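Local coordinates for protein Uly1 (Catenovulum maritimum, PDB 7DRQ) that acts as an ulvan lyase of polysaccharide lyase family 24, probably cutting the algal polysaccharide by beta-elimination, and binds calcium ions, at residues Q13-D18 with N44-H49; G68-H73 with G100-G105; D225-F230 with F243-V248. All coordinates share one frame; numbering follows the deposited sequence.

Interaction 1 (Q13-D18 with N44-H49); sequences QALFFD and NAIAPH
The Phe16 ring carries the carbonyl oxygen Asn44 O over one face, 3.4 Å above the ring plane and displaced toward the rim. Phe16 and Asn44 point the same way side by side, with ring and amide planes 48° apart, and Phe16 CZ comes 3.6 Å from Asn44 CG. The guanidinium of Arg470 adds a cation-pi contact to this ring, and Ala45 CB approaches CE1 obliquely. The setting is a beta-propeller, in which strand 3-15 pairs with strand 469-478 near the C-terminus and so closes the ring of blades; a classic beta bulge at Gln13 and Ala14, opposite Arg470, precedes the contact.

From Ala14 to Phe17 the chain runs nearly antiparallel to residues 44-47. Asn44 O, besides covering Phe16, accepts the single direct bond between the segments, from Phe17 N at 3.0 Å and 159°. Phe17 has its CG beside the backbone N (chi1 -52°), which turns the ring toward Ile46, where CZ packs 3.8 Å from Ile46 CB. The flank is completed by Leu15 CD2 against Ile46 CG2. Shortening Phe16 to an alanine would probably leave the Asn44 amide without its packing surface and deprive Arg470 of its aromatic mate.

Toward Ala14 the two backbones draw apart, and Ala14 CB meets Ala47 CB at 4.3 Å. A water fills the interval between them: it donates to Leu15 O at 2.7 Å and accepts from Ala47 N at 3.1 Å, bridging a buried carbonyl and a buried amide.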
# COMPACT_ATOMS: atom_id res chain seq x y z
N GLN A 13 16.19 15.09 3.68
CA GLN A 13 15.39 15.49 4.83
C GLN A 13 14.15 14.61 4.99
O GLN A 13 13.14 15.07 5.53
CB GLN A 13 14.97 16.95 4.71
CG GLN A 13 16.11 17.92 4.52
CD GLN A 13 15.86 19.22 5.27
OE1 GLN A 13 14.78 19.79 5.19
NE2 GLN A 13 16.87 19.68 6.00
N ALA A 14 14.19 13.36 4.53
CA ALA A 14 13.05 12.47 4.70
C ALA A 14 12.88 12.09 6.17
O ALA A 14 13.85 11.76 6.86
CB ALA A 14 13.22 11.21 3.86
N LEU A 15 11.64 12.14 6.64
CA LEU A 15 11.36 11.87 8.05
C LEU A 15 11.64 10.41 8.40
O LEU A 15 11.28 9.49 7.65
CB LEU A 15 9.91 12.23 8.38
CG LEU A 15 9.44 11.88 9.80
CD1 LEU A 15 10.24 12.69 10.84
CD2 LEU A 15 7.94 12.13 9.96
N PHE A 16 12.28 10.19 9.55
CA PHE A 16 12.55 8.87 10.06
C PHE A 16 12.32 8.87 11.56
O PHE A 16 12.63 9.85 12.24
CB PHE A 16 13.98 8.45 9.74
CG PHE A 16 14.31 7.04 10.13
CD1 PHE A 16 14.02 5.99 9.28
CD2 PHE A 16 14.95 6.78 11.34
CE1 PHE A 16 14.34 4.68 9.64
CE2 PHE A 16 15.27 5.48 11.70
CZ PHE A 16 14.96 4.43 10.86
N PHE A 17 11.77 7.78 12.08
CA PHE A 17 11.47 7.67 13.51
C PHE A 17 12.69 7.06 14.19
O PHE A 17 12.85 5.84 14.24
CB PHE A 17 10.21 6.84 13.73
CG PHE A 17 9.04 7.32 12.92
CD1 PHE A 17 8.82 8.68 12.74
CD2 PHE A 17 8.16 6.42 12.34
CE1 PHE A 17 7.72 9.12 12.00
CE2 PHE A 17 7.06 6.86 11.60
CZ PHE A 17 6.86 8.21 11.42
N ASP A 18 13.55 7.92 14.73
CA ASP A 18 14.86 7.51 15.24
C ASP A 18 14.82 7.09 16.71
O ASP A 18 15.88 6.84 17.29
CB ASP A 18 15.87 8.64 15.05
CG ASP A 18 15.57 9.85 15.90
OD1 ASP A 18 14.38 10.20 16.10
OD2 ASP A 18 16.54 10.48 16.37
N ASN A 44 9.58 1.97 11.89
CA ASN A 44 10.32 3.20 12.11
C ASN A 44 10.54 4.01 10.84
O ASN A 44 11.11 5.10 10.91
CB ASN A 44 11.67 2.90 12.80
CG ASN A 44 12.58 2.00 11.99
OD1 ASN A 44 12.35 1.75 10.81
ND2 ASN A 44 13.66 1.52 12.62
N ALA A 45 10.06 3.53 9.69
CA ALA A 45 10.37 4.15 8.40
C ALA A 45 9.07 4.44 7.65
O ALA A 45 8.46 3.53 7.08
CB ALA A 45 11.30 3.26 7.58
N ILE A 46 8.65 5.71 7.66
CA ILE A 46 7.44 6.13 6.95
C ILE A 46 7.75 6.64 5.54
O ILE A 46 6.81 6.93 4.78
CB ILE A 46 6.71 7.21 7.79
CG1 ILE A 46 5.23 7.31 7.40
CG2 ILE A 46 7.44 8.56 7.71
CD1 ILE A 46 4.36 8.00 8.45
N ALA A 47 9.02 6.74 5.17
CA ALA A 47 9.44 7.20 3.85
C ALA A 47 10.70 6.47 3.39
O ALA A 47 11.72 6.49 4.09
CB ALA A 47 9.69 8.72 3.88
N PRO A 48 10.67 5.80 2.23
CA PRO A 48 9.52 5.59 1.35
C PRO A 48 8.63 4.47 1.89
O PRO A 48 9.13 3.44 2.31
CB PRO A 48 10.16 5.22 0.01
CG PRO A 48 11.41 4.54 0.39
CD PRO A 48 11.87 5.11 1.71
N HIS A 49 7.32 4.69 1.86
CA HIS A 49 6.39 3.74 2.43
C HIS A 49 5.00 4.02 1.89
O HIS A 49 4.63 5.18 1.70
CB HIS A 49 6.39 3.83 3.96
CG HIS A 49 5.84 2.61 4.64
ND1 HIS A 49 6.29 1.34 4.37
CD2 HIS A 49 4.91 2.48 5.61
CE1 HIS A 49 5.65 0.47 5.13
NE2 HIS A 49 4.80 1.15 5.90
O HOH W 1 11.54 6.91 6.88

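Interaction 2 (G68-H73 with G100-G105); sequences GILDRH and GRWWVG
Arg72 lays its guanidinium along the indole of Trp102, the two planes only 22° apart, with Trp102 CE3 sitting 3.4 Å above one face of the guanidinium. The arginine chain reaches this position by a bend: CG lies beside the backbone N, the next torsion is extended, and chi3 of -48° folds the head back over its own loop. There NH1 donates to Ile69 O at 2.8 Å, a fairly straight bond that runs in the guanidinium plane, and NE is taken by His95 O. The head is thus fixed in rotation by bonds at its rim, leaving its flat side for the indole.

On the other segment, Trp102 and Trp103 occupy the two central positions of a type I turn from Arg101 to Val104. Trp102 places CG between its backbone N and carbonyl carbon (chi1 49°), and Trp103 does the same; this sets Trp103 CE3 3.5 Å above the centre of the Trp102 ring system. The far end of the indole is met by aliphatic groups: Ile69 CG1 lies 4.1 Å from CZ3, and Leu70 CD2 touches CH2 at the same distance. Ile69, extended through both torsions, sends CD1 on to Trp103 CB.

The contact thus joins the 66-72 loop between strands 59-65 and 73-80 to the turn leading into strand 104-105, with the Arg72 side chain about 10 Å from that of the calcium ligand Lys185. Its chemistry is of positive charge spread over a flat group and laid against an electron-rich indole, an approach likely to be favourable electrostatically as well as in packing.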
# COMPACT_ATOMS: atom_id res chain seq x y z
N GLY A 68 12.66 17.16 10.66
CA GLY A 68 12.51 16.12 11.67
C GLY A 68 11.21 16.14 12.45
O GLY A 68 10.15 16.47 11.90
N ILE A 69 11.29 15.78 13.74
CA ILE A 69 10.10 15.56 14.56
C ILE A 69 9.25 16.82 14.68
O ILE A 69 8.04 16.74 14.90
CB ILE A 69 10.53 15.03 15.95
CG1 ILE A 69 9.32 14.61 16.78
CG2 ILE A 69 11.34 16.09 16.70
CD1 ILE A 69 9.70 13.92 18.09
N LEU A 70 9.85 18.00 14.53
CA LEU A 70 9.10 19.25 14.66
C LEU A 70 8.56 19.75 13.32
O LEU A 70 7.89 20.78 13.29
CB LEU A 70 9.97 20.33 15.31
CG LEU A 70 10.45 20.03 16.73
CD1 LEU A 70 11.13 21.26 17.34
CD2 LEU A 70 9.32 19.50 17.62
N ASP A 71 8.83 19.03 12.23
CA ASP A 71 8.43 19.45 10.89
C ASP A 71 7.28 18.55 10.44
O ASP A 71 6.11 18.90 10.62
CB ASP A 71 9.64 19.37 9.96
CG ASP A 71 9.39 20.01 8.61
OD1 ASP A 71 8.41 19.65 7.93
OD2 ASP A 71 10.20 20.87 8.21
N ARG A 72 7.62 17.38 9.88
CA ARG A 72 6.67 16.32 9.56
C ARG A 72 5.72 16.70 8.42
O ARG A 72 4.67 16.08 8.27
CB ARG A 72 5.84 15.89 10.79
CG ARG A 72 6.66 15.74 12.08
CD ARG A 72 5.75 15.35 13.27
NE ARG A 72 4.54 16.17 13.37
CZ ARG A 72 4.48 17.35 13.98
NH1 ARG A 72 5.56 17.88 14.53
NH2 ARG A 72 3.33 18.02 14.03
N HIS A 73 6.07 17.67 7.58
CA HIS A 73 5.13 18.12 6.57
C HIS A 73 4.99 17.10 5.45
O HIS A 73 5.94 16.39 5.10
CB HIS A 73 5.57 19.45 5.97
CG HIS A 73 5.20 20.64 6.80
ND1 HIS A 73 4.01 21.31 6.65
CD2 HIS A 73 5.87 21.27 7.79
CE1 HIS A 73 3.95 22.31 7.51
NE2 HIS A 73 5.06 22.30 8.23
N GLY A 100 -3.13 11.36 16.88
CA GLY A 100 -2.90 12.74 17.22
C GLY A 100 -1.63 13.00 18.01
O GLY A 100 -1.19 14.16 18.09
N ARG A 101 -1.03 11.96 18.60
CA ARG A 101 0.21 12.09 19.36
C ARG A 101 1.34 12.10 18.35
O ARG A 101 1.92 11.07 18.02
CB ARG A 101 0.36 10.95 20.36
CG ARG A 101 -0.55 11.07 21.57
CD ARG A 101 -1.99 10.65 21.26
NE ARG A 101 -2.70 10.27 22.49
CZ ARG A 101 -4.00 10.00 22.55
NH1 ARG A 101 -4.75 10.06 21.45
NH2 ARG A 101 -4.57 9.66 23.70
N TRP A 102 1.66 13.31 17.87
CA TRP A 102 2.50 13.45 16.70
C TRP A 102 3.95 13.08 16.96
O TRP A 102 4.71 12.89 16.01
CB TRP A 102 2.42 14.89 16.17
CG TRP A 102 2.62 15.93 17.23
CD1 TRP A 102 1.64 16.60 17.91
CD2 TRP A 102 3.87 16.42 17.74
NE1 TRP A 102 2.21 17.48 18.81
CE2 TRP A 102 3.57 17.38 18.72
CE3 TRP A 102 5.21 16.13 17.45
CZ2 TRP A 102 4.57 18.06 19.43
CZ3 TRP A 102 6.20 16.81 18.16
CH2 TRP A 102 5.87 17.76 19.13
N TRP A 103 4.36 12.97 18.23
CA TRP A 103 5.70 12.52 18.58
C TRP A 103 5.83 10.99 18.61
O TRP A 103 6.91 10.48 18.93
CB TRP A 103 6.11 13.10 19.95
CG TRP A 103 5.11 12.72 21.00
CD1 TRP A 103 5.15 11.62 21.80
CD2 TRP A 103 3.90 13.41 21.33
NE1 TRP A 103 4.05 11.58 22.62
CE2 TRP A 103 3.26 12.67 22.35
CE3 TRP A 103 3.29 14.58 20.87
CZ2 TRP A 103 2.05 13.06 22.92
CZ3 TRP A 103 2.07 14.97 21.44
CH2 TRP A 103 1.47 14.20 22.45
N VAL A 104 4.77 10.25 18.29
CA VAL A 104 4.85 8.81 18.11
C VAL A 104 4.57 8.51 16.64
O VAL A 104 3.42 8.64 16.18
CB VAL A 104 3.88 8.04 19.02
CG1 VAL A 104 4.04 6.54 18.76
CG2 VAL A 104 4.15 8.36 20.47
N GLY A 105 5.59 8.07 15.92
CA GLY A 105 5.45 7.86 14.49
C GLY A 105 4.55 6.68 14.17
O GLY A 105 4.54 5.66 14.87

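Interaction 3 (D225-F230 with F243-V248); sequences DGRVVF and FKSFNV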
# COMPACT_ATOMS: atom_id res chain seq x y z
N ASP A 225 -13.67 -6.74 12.17
CA ASP A 225 -14.83 -6.52 11.29
C ASP A 225 -14.35 -5.51 10.24
O ASP A 225 -14.42 -4.30 10.46
CB ASP A 225 -16.03 -6.00 12.06
CG ASP A 225 -17.31 -5.98 11.24
OD1 ASP A 225 -17.40 -6.67 10.21
OD2 ASP A 225 -18.25 -5.25 11.64
N GLY A 226 -13.82 -6.01 9.14
CA GLY A 226 -13.16 -5.16 8.16
C GLY A 226 -13.51 -5.55 6.74
O GLY A 226 -13.73 -6.72 6.43
N ARG A 227 -13.54 -4.55 5.86
CA ARG A 227 -13.82 -4.78 4.45
C ARG A 227 -12.87 -3.95 3.60
O ARG A 227 -12.26 -3.00 4.08
CB ARG A 227 -15.28 -4.44 4.08
CG ARG A 227 -15.68 -2.99 4.33
CD ARG A 227 -17.03 -2.69 3.67
NE ARG A 227 -17.55 -1.38 4.06
CZ ARG A 227 -18.84 -1.11 4.22
NH1 ARG A 227 -19.75 -2.05 4.03
NH2 ARG A 227 -19.22 0.12 4.57
N VAL A 228 -12.75 -4.35 2.34
CA VAL A 228 -12.13 -3.52 1.31
C VAL A 228 -13.23 -2.78 0.58
O VAL A 228 -14.23 -3.40 0.16
CB VAL A 228 -11.28 -4.36 0.35
CG1 VAL A 228 -10.90 -3.54 -0.89
CG2 VAL A 228 -10.01 -4.85 1.06
N VAL A 229 -13.08 -1.46 0.44
CA VAL A 229 -13.98 -0.63 -0.35
C VAL A 229 -13.17 -0.01 -1.47
O VAL A 229 -11.97 0.25 -1.31
CB VAL A 229 -14.68 0.46 0.49
CG1 VAL A 229 -15.60 -0.17 1.56
CG2 VAL A 229 -13.66 1.39 1.14
N PHE A 230 -13.81 0.21 -2.61
CA PHE A 230 -13.11 0.79 -3.75
C PHE A 230 -14.05 1.68 -4.54
O PHE A 230 -15.27 1.49 -4.54
CB PHE A 230 -12.49 -0.29 -4.66
CG PHE A 230 -13.49 -1.20 -5.34
CD1 PHE A 230 -14.14 -2.21 -4.63
CD2 PHE A 230 -13.76 -1.06 -6.69
CE1 PHE A 230 -15.05 -3.05 -5.25
CE2 PHE A 230 -14.66 -1.90 -7.34
CZ PHE A 230 -15.32 -2.89 -6.61
N PHE A 243 -17.90 4.79 -2.64
CA PHE A 243 -17.17 3.56 -2.30
C PHE A 243 -18.09 2.35 -2.43
O PHE A 243 -19.26 2.39 -2.04
CB PHE A 243 -16.63 3.64 -0.87
CG PHE A 243 -15.22 4.15 -0.77
CD1 PHE A 243 -14.20 3.63 -1.56
CD2 PHE A 243 -14.91 5.15 0.14
CE1 PHE A 243 -12.90 4.10 -1.43
CE2 PHE A 243 -13.62 5.64 0.26
CZ PHE A 243 -12.61 5.11 -0.53
N LYS A 244 -17.55 1.27 -2.99
CA LYS A 244 -18.27 0.02 -3.17
C LYS A 244 -17.56 -1.08 -2.39
O LYS A 244 -16.33 -1.17 -2.43
CB LYS A 244 -18.34 -0.33 -4.66
CG LYS A 244 -19.01 -1.67 -4.97
CD LYS A 244 -19.26 -1.85 -6.45
CE LYS A 244 -20.40 -0.96 -6.93
NZ LYS A 244 -21.67 -1.27 -6.21
N SER A 245 -18.33 -1.91 -1.68
CA SER A 245 -17.74 -2.94 -0.84
C SER A 245 -17.37 -4.18 -1.66
O SER A 245 -18.23 -4.77 -2.33
CB SER A 245 -18.73 -3.35 0.25
OG SER A 245 -19.04 -2.23 1.05
N PHE A 246 -16.11 -4.59 -1.57
CA PHE A 246 -15.76 -5.91 -2.10
C PHE A 246 -16.35 -7.02 -1.22
O PHE A 246 -16.84 -8.03 -1.74
CB PHE A 246 -14.24 -6.10 -2.19
CG PHE A 246 -13.87 -7.53 -2.45
CD1 PHE A 246 -14.00 -8.06 -3.72
CD2 PHE A 246 -13.50 -8.36 -1.41
CE1 PHE A 246 -13.72 -9.39 -3.96
CE2 PHE A 246 -13.22 -9.70 -1.64
CZ PHE A 246 -13.33 -10.21 -2.92
N ASN A 247 -16.27 -6.86 0.09
CA ASN A 247 -16.85 -7.78 1.06
C ASN A 247 -17.64 -6.97 2.08
O ASN A 247 -17.45 -5.76 2.24
CB ASN A 247 -15.78 -8.66 1.73
CG ASN A 247 -14.82 -7.88 2.63
OD1 ASN A 247 -14.13 -6.97 2.18
ND2 ASN A 247 -14.79 -8.24 3.91
N VAL A 248 -18.56 -7.65 2.77
CA VAL A 248 -19.45 -6.96 3.70
C VAL A 248 -18.74 -6.65 5.01
O VAL A 248 -17.72 -7.25 5.37
CB VAL A 248 -20.72 -7.78 3.95
CG1 VAL A 248 -21.39 -8.17 2.64
CG2 VAL A 248 -20.37 -9.03 4.78
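Arg227 runs over Asn247 and Ser245 at the open end of an antiparallel beta hairpin, away from its turn; the hairpin's strands 225-234 and 239-245 form the two last strands of a four-stranded propeller blade. Its CG stands between the backbone N and the carbonyl carbon (chi1 60°), and from there the chain is extended to NE. CB begins it against Asn247 O, 3.1 Å away; CG remains near the same oxygen, and CD moves on to Ser245 OG at 3.3 Å. The guanidinium then passes with one face over that hydroxyl, too poorly angled for NE or NH1 to bond to it. The polar end turns instead to the neighbouring strand, where NH2 is hydrogen-bonded to Gln220 OE1.

Phe230 and Lys244 form a hydrogen-bonded pair, each backbone N giving to the other's O, and their side chains lie side by side, Lys244 CB over a face of the Phe230 ring. Val229 and Ser245 make the next, non-hydrogen-bonded pair, and Phe246 N follows with a 2.8 Å bond to Val228 O. Where regular pairing stops, the Asn247 side chain takes over: OD1 accepts from Val228 N at 3.0 Å, in the carbonyl plane, while ND2 donates to Gly226 O at 3.1 Å on a lone pair. One amide group so imitates the backbone of a longer strand. Asn247 O, buried here, finds no polar partner.

On the face shared with Ser245, Val229 directs CG2 down onto the Phe243 ring, a CH-pi contact 3.7 Å from the ring centroid and 18° off its normal.

In the fold
The three contacts follow one another along the chain, each closing before the next opens, and all belong to the beta-propeller. Interactions 1 and 2 touch, their centres 11 Å apart: Phe17 CZ packs 3.4 Å from Gly105 CA and Leu15 CD1 lies 3.9 Å from Gly68 C. Interaction 1 packs the end of the closing blade's strand 3-15 on the 44-49 loop, and interaction 2 packs the loop between strands 59-65 and 73-80 on the turn before strand 104-105, so both join blades to connecting segments. Interaction 3 lies within one blade, its centre 29 Å from that of interaction 1, on the opposite side of the chain's centre, and 30 Å from that of interaction 2.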